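Local coordinates for protein branched-chain phosphotransacylase (Enterococcus faecalis, PDB 1YCO) that probably transfers acyl groups, as expected of a branched-chain member of the phosphate acetyltransferase and butyryltransferase family, at residues 125-128 and 129-133; 166-169 and 170-174. All coordinates share one frame; numbering follows the deposited sequence.

Overall arrangement
Interaction 1 opens helix 127-143 and interaction 2 lies within helix 165-177, so they follow one another along the chain, with strand 150-154 of the six-stranded mixed sheet in between. Their centres are 10 Å apart, on the same side of the chain's centre, and the start of helix 127-143, together with the proline before it, touches helix 165-177. Gln127 CA lies 3.6 Å from Leu169 CD1, and farther along Leu130 CD1 lies 4.1 Å from Val173 CG1. Interaction 2 belongs to the beta-alpha-beta unit of strand 150-154, helix 165-177 and strand 184-189, and interaction 1 thus packs a helix start against that unit's helix.

Interaction 1: residues 125-128 and 129-133; sequences PTQA and TLIEI
Pro125 lays its ring against the side chains four and eight residues later: CB meets Thr129 CG2 at 3.6 Å, and CG meets Ile133 CD1 at 3.4 Å, both side chains crossing the ring direction at about a right angle. The site is the N-terminus of helix 127-143, with Thr126 at the N-cap. Pro125 and Leu130, at N' and N4, form a hydrophobic staple, Pro125 CB lying 3.9 Å from Leu130 CD2, and the ring extends the apolar contact to Ile133.

The polar side of the cap is built from two threonines. Thr126 OG1 sits between its own backbone N and carbonyl carbon (chi1 56°), which turns the hydroxyl toward the helix and lets it hydrogen-bond Thr129 OG1 at 3.2 Å; either oxygen could be the donor. A water bridges Thr126 N and Thr129 OG1, accepting from the former; the direction of its 2.7 Å bond to Thr129 OG1 is open. The Thr129 hydroxyl therefore meets both the cap side chain and the water, while its methyl, anti to the backbone N, is left for the proline.

Behind the cap the main-chain bonds begin: Leu130 N donates to Thr126 O at 2.8 Å, with an N-H...O angle of 165°, followed by Ile131 N to Gln127 O and Glu132 N to Ala128 O. Beside them, the Gln127 and Ile131 side chains run the same way, and both touch helix 165-177. Ile131 CG1 is pressed tightly, at 3.0 Å, on Gln127 O, which already accepts from Ile131 N.

Interaction 2: residues 166-169 and 170-174; sequences SSVL and AKEVT
Leu169 CD1 meets Val173 CG2 at 3.5 Å, an i to i+4 apolar contact along helix 165-177, the crossover helix of a beta-alpha-beta unit. The two side chains cross obliquely. Val173 CG2, beside its own backbone N, also packs on Leu169 O, 3.2 Å away. On this close side Ala170 and Val173 are buried: Leu169 touches Gln127 and Val173 touches Leu130, both on helix 127-143, while Val173 and Ala170 also reach Leu153 of strand 150-154. Ser166 OG bonds Ser155 OG and Asp222 OD2 of the second subunit.

On the solvent side Lys171 is exposed, and Val168 and Glu172 partly so. Their side chains meet loosely, Val168 CG1 no nearer than 4.2 Å to Glu172 CD, although the Glu172 CG methylene rests tightly on Val168 O, 3.2 Å away; Glu172 also touches Gln127.

Along the axis, Val173 N donates to Leu169 O with an N-H...O angle of 172°, the straightest of the four bonds joining 166-169 to 170-174. Ala170 O takes two donors from opposite faces of its plane, Thr174 N and Thr174 OG1, the hydroxyl at 2.6 Å. Thr174 OG1 is also within hydrogen-bonding distance of Gly187 O, so the two carbonyls must share or compete for one proton, coupling helix backbone to strand 184-189.

Interaction 1: residues 125-128 and 129-133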
ATOM      1  N   PRO A 125       8.784  12.483  -3.911  1.00 34.61           N
ATOM      2  CA  PRO A 125       9.794  12.735  -4.943  1.00 34.92           C
ATOM      3  C   PRO A 125       9.311  13.390  -6.240  1.00 35.04           C
ATOM      4  O   PRO A 125       8.245  13.055  -6.768  1.00 36.86           O
ATOM      5  CB  PRO A 125      10.372  11.347  -5.196  1.00 36.13           C
ATOM      6  CG  PRO A 125      10.223  10.668  -3.873  1.00 37.62           C
ATOM      7  CD  PRO A 125       8.850  11.084  -3.447  1.00 36.32           C
ATOM      8  N   THR A 126      10.115  14.327  -6.732  1.00 33.74           N
ATOM      9  CA  THR A 126       9.865  15.013  -7.998  1.00 34.50           C
ATOM     10  C   THR A 126      10.529  14.132  -9.051  1.00 33.98           C
ATOM     11  O   THR A 126      11.131  13.116  -8.724  1.00 35.39           O
ATOM     12  CB  THR A 126      10.575  16.378  -8.069  1.00 34.27           C
ATOM     13  OG1 THR A 126      11.980  16.189  -7.845  1.00 34.76           O
ATOM     14  CG2 THR A 126      10.018  17.332  -7.031  1.00 36.03           C
ATOM     15  N   GLN A 127      10.460  14.537 -10.309  1.00 34.56           N
ATOM     16  CA  GLN A 127      11.066  13.741 -11.357  1.00 33.88           C
ATOM     17  C   GLN A 127      12.569  13.560 -11.154  1.00 33.69           C
ATOM     18  O   GLN A 127      13.115  12.484 -11.392  1.00 32.90           O
ATOM     19  CB  GLN A 127      10.803  14.382 -12.711  1.00 34.85           C
ATOM     20  CG  GLN A 127      11.534  13.717 -13.858  1.00 38.84           C
ATOM     21  CD  GLN A 127      11.148  14.307 -15.193  1.00 40.91           C
ATOM     22  OE1 GLN A 127      10.453  15.324 -15.249  1.00 42.71           O
ATOM     23  NE2 GLN A 127      11.598  13.678 -16.280  1.00 41.92           N
ATOM     24  N   ALA A 128      13.241  14.618 -10.714  1.00 32.57           N
ATOM     25  CA  ALA A 128      14.683  14.555 -10.509  1.00 30.99           C
ATOM     26  C   ALA A 128      15.015  13.589  -9.370  1.00 29.90           C
ATOM     27  O   ALA A 128      15.941  12.784  -9.464  1.00 27.89           O
ATOM     28  CB  ALA A 128      15.227  15.947 -10.206  1.00 31.69           C
ATOM     29  N   THR A 129      14.240  13.688  -8.299  1.00 28.76           N
ATOM     30  CA  THR A 129      14.413  12.838  -7.139  1.00 29.44           C
ATOM     31  C   THR A 129      14.133  11.363  -7.438  1.00 29.73           C
ATOM     32  O   THR A 129      14.887  10.465  -7.026  1.00 28.77           O
ATOM     33  CB  THR A 129      13.498  13.289  -6.014  1.00 30.12           C
ATOM     34  OG1 THR A 129      13.755  14.666  -5.732  1.00 32.58           O
ATOM     35  CG2 THR A 129      13.736  12.448  -4.762  1.00 28.76           C
ATOM     36  N   LEU A 130      13.049  11.120  -8.162  1.00 28.97           N
ATOM     37  CA  LEU A 130      12.667   9.759  -8.504  1.00 30.55           C
ATOM     38  C   LEU A 130      13.788   9.170  -9.349  1.00 31.10           C
ATOM     39  O   LEU A 130      14.167   8.019  -9.158  1.00 30.62           O
ATOM     40  CB  LEU A 130      11.333   9.760  -9.269  1.00 32.56           C
ATOM     41  CG  LEU A 130      10.360   8.574  -9.140  1.00 34.32           C
ATOM     42  CD1 LEU A 130      10.939   7.364  -9.808  1.00 36.34           C
ATOM     43  CD2 LEU A 130      10.040   8.293  -7.675  1.00 33.69           C
ATOM     44  N   ILE A 131      14.333   9.977 -10.261  1.00 31.66           N
ATOM     45  CA  ILE A 131      15.434   9.532 -11.114  1.00 32.46           C
ATOM     46  C   ILE A 131      16.611   9.044 -10.258  1.00 33.20           C
ATOM     47  O   ILE A 131      17.185   7.992 -10.535  1.00 33.11           O
ATOM     48  CB  ILE A 131      15.898  10.669 -12.065  1.00 32.69           C
ATOM     49  CG1 ILE A 131      14.868  10.839 -13.188  1.00 32.14           C
ATOM     50  CG2 ILE A 131      17.277  10.363 -12.639  1.00 32.15           C
ATOM     51  CD1 ILE A 131      15.165  11.975 -14.149  1.00 31.59           C
ATOM     52  N   GLU A 132      16.947   9.796  -9.212  1.00 33.02           N
ATOM     53  CA  GLU A 132      18.034   9.413  -8.322  1.00 34.64           C
ATOM     54  C   GLU A 132      17.660   8.194  -7.472  1.00 33.55           C
ATOM     55  O   GLU A 132      18.530   7.393  -7.134  1.00 33.89           O
ATOM     56  CB  GLU A 132      18.422  10.579  -7.398  1.00 38.82           C
ATOM     57  CG  GLU A 132      19.245  11.701  -8.058  1.00 43.44           C
ATOM     58  CD  GLU A 132      20.430  11.171  -8.858  1.00 45.16           C
ATOM     59  OE1 GLU A 132      21.170  10.306  -8.341  1.00 46.65           O
ATOM     60  OE2 GLU A 132      20.621  11.627 -10.006  1.00 46.16           O
ATOM     61  N   ILE A 133      16.379   8.069  -7.111  1.00 31.91           N
ATOM     62  CA  ILE A 133      15.904   6.924  -6.319  1.00 31.25           C
ATOM     63  C   ILE A 133      16.102   5.635  -7.116  1.00 29.33           C
ATOM     64  O   ILE A 133      16.491   4.609  -6.562  1.00 24.67           O
ATOM     65  CB  ILE A 133      14.407   7.059  -5.954  1.00 33.17           C
ATOM     66  CG1 ILE A 133      14.226   8.186  -4.942  1.00 35.43           C
ATOM     67  CG2 ILE A 133      13.873   5.761  -5.369  1.00 30.53           C
ATOM     68  CD1 ILE A 133      12.774   8.570  -4.728  1.00 39.22           C
TER
HETATM   69  O   HOH W   1      11.607  15.591  -4.387  1.00 39.20           O

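Interaction 2: residues 166-169 and 170-174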
ATOM      1  N   SER A 166       1.068  10.332 -10.281  1.00 30.33           N
ATOM      2  CA  SER A 166       2.002   9.207 -10.322  1.00 30.24           C
ATOM      3  C   SER A 166       2.079   8.612 -11.725  1.00 31.98           C
ATOM      4  O   SER A 166       3.121   8.109 -12.149  1.00 35.00           O
ATOM      5  CB  SER A 166       1.591   8.115  -9.338  1.00 26.67           C
ATOM      6  OG  SER A 166       0.359   7.547  -9.716  1.00 28.99           O
ATOM      7  N   SER A 167       0.975   8.670 -12.452  1.00 32.17           N
ATOM      8  CA  SER A 167       0.965   8.136 -13.800  1.00 33.79           C
ATOM      9  C   SER A 167       1.914   8.965 -14.667  1.00 34.32           C
ATOM     10  O   SER A 167       2.777   8.423 -15.367  1.00 35.36           O
ATOM     11  CB  SER A 167      -0.459   8.183 -14.363  1.00 33.37           C
ATOM     12  OG  SER A 167      -0.537   7.532 -15.608  1.00 37.18           O
ATOM     13  N   VAL A 168       1.756  10.283 -14.595  1.00 35.10           N
ATOM     14  CA  VAL A 168       2.567  11.236 -15.359  1.00 34.97           C
ATOM     15  C   VAL A 168       4.038  11.170 -14.964  1.00 34.92           C
ATOM     16  O   VAL A 168       4.930  11.239 -15.814  1.00 35.97           O
ATOM     17  CB  VAL A 168       2.051  12.688 -15.141  1.00 34.09           C
ATOM     18  CG1 VAL A 168       2.903  13.684 -15.925  1.00 33.37           C
ATOM     19  CG2 VAL A 168       0.599  12.781 -15.574  1.00 34.08           C
ATOM     20  N   LEU A 169       4.291  11.051 -13.669  1.00 33.96           N
ATOM     21  CA  LEU A 169       5.658  10.965 -13.204  1.00 35.32           C
ATOM     22  C   LEU A 169       6.320   9.703 -13.790  1.00 33.81           C
ATOM     23  O   LEU A 169       7.442   9.761 -14.284  1.00 32.40           O
ATOM     24  CB  LEU A 169       5.684  10.943 -11.672  1.00 37.16           C
ATOM     25  CG  LEU A 169       7.043  10.709 -10.984  1.00 39.50           C
ATOM     26  CD1 LEU A 169       8.114  11.610 -11.578  1.00 37.44           C
ATOM     27  CD2 LEU A 169       6.886  10.955  -9.492  1.00 39.94           C
ATOM     28  N   ALA A 170       5.610   8.578 -13.750  1.00 33.06           N
ATOM     29  CA  ALA A 170       6.131   7.324 -14.288  1.00 33.95           C
ATOM     30  C   ALA A 170       6.538   7.476 -15.747  1.00 33.65           C
ATOM     31  O   ALA A 170       7.624   7.059 -16.153  1.00 34.65           O
ATOM     32  CB  ALA A 170       5.090   6.213 -14.161  1.00 31.04           C
ATOM     33  N   LYS A 171       5.652   8.062 -16.541  1.00 35.41           N
ATOM     34  CA  LYS A 171       5.925   8.258 -17.956  1.00 36.75           C
ATOM     35  C   LYS A 171       7.158   9.137 -18.203  1.00 36.50           C
ATOM     36  O   LYS A 171       7.926   8.868 -19.119  1.00 36.38           O
ATOM     37  CB  LYS A 171       4.705   8.871 -18.654  1.00 38.77           C
ATOM     38  CG  LYS A 171       4.932   9.152 -20.136  1.00 43.79           C
ATOM     39  CD  LYS A 171       3.732   9.836 -20.789  1.00 47.62           C
ATOM     40  CE  LYS A 171       3.438  11.200 -20.160  1.00 49.87           C
ATOM     41  NZ  LYS A 171       4.618  12.119 -20.215  1.00 55.17           N
ATOM     42  N   GLU A 172       7.354  10.177 -17.395  1.00 34.72           N
ATOM     43  CA  GLU A 172       8.510  11.047 -17.599  1.00 36.85           C
ATOM     44  C   GLU A 172       9.830  10.379 -17.243  1.00 36.35           C
ATOM     45  O   GLU A 172      10.805  10.484 -17.983  1.00 37.57           O
ATOM     46  CB  GLU A 172       8.383  12.324 -16.787  1.00 39.69           C
ATOM     47  CG  GLU A 172       7.183  13.160 -17.119  1.00 44.32           C
ATOM     48  CD  GLU A 172       7.031  14.293 -16.134  1.00 48.17           C
ATOM     49  OE1 GLU A 172       7.247  14.039 -14.928  1.00 49.79           O
ATOM     50  OE2 GLU A 172       6.700  15.428 -16.551  1.00 51.15           O
ATOM     51  N   VAL A 173       9.856   9.693 -16.107  1.00 36.38           N
ATOM     52  CA  VAL A 173      11.055   9.007 -15.641  1.00 35.00           C
ATOM     53  C   VAL A 173      11.392   7.882 -16.617  1.00 34.92           C
ATOM     54  O   VAL A 173      12.559   7.559 -16.842  1.00 36.28           O
ATOM     55  CB  VAL A 173      10.823   8.435 -14.219  1.00 36.02           C
ATOM     56  CG1 VAL A 173      12.068   7.709 -13.715  1.00 34.93           C
ATOM     57  CG2 VAL A 173      10.457   9.572 -13.266  1.00 34.25           C
ATOM     58  N   THR A 174      10.361   7.280 -17.196  1.00 35.78           N
ATOM     59  CA  THR A 174      10.558   6.213 -18.169  1.00 35.60           C
ATOM     60  C   THR A 174      11.284   6.806 -19.381  1.00 35.51           C
ATOM     61  O   THR A 174      12.304   6.279 -19.830  1.00 34.75           O
ATOM     62  CB  THR A 174       9.204   5.613 -18.622  1.00 34.98           C
ATOM     63  OG1 THR A 174       8.551   5.003 -17.502  1.00 33.97           O
ATOM     64  CG2 THR A 174       9.415   4.566 -19.711  1.00 35.58           C
TER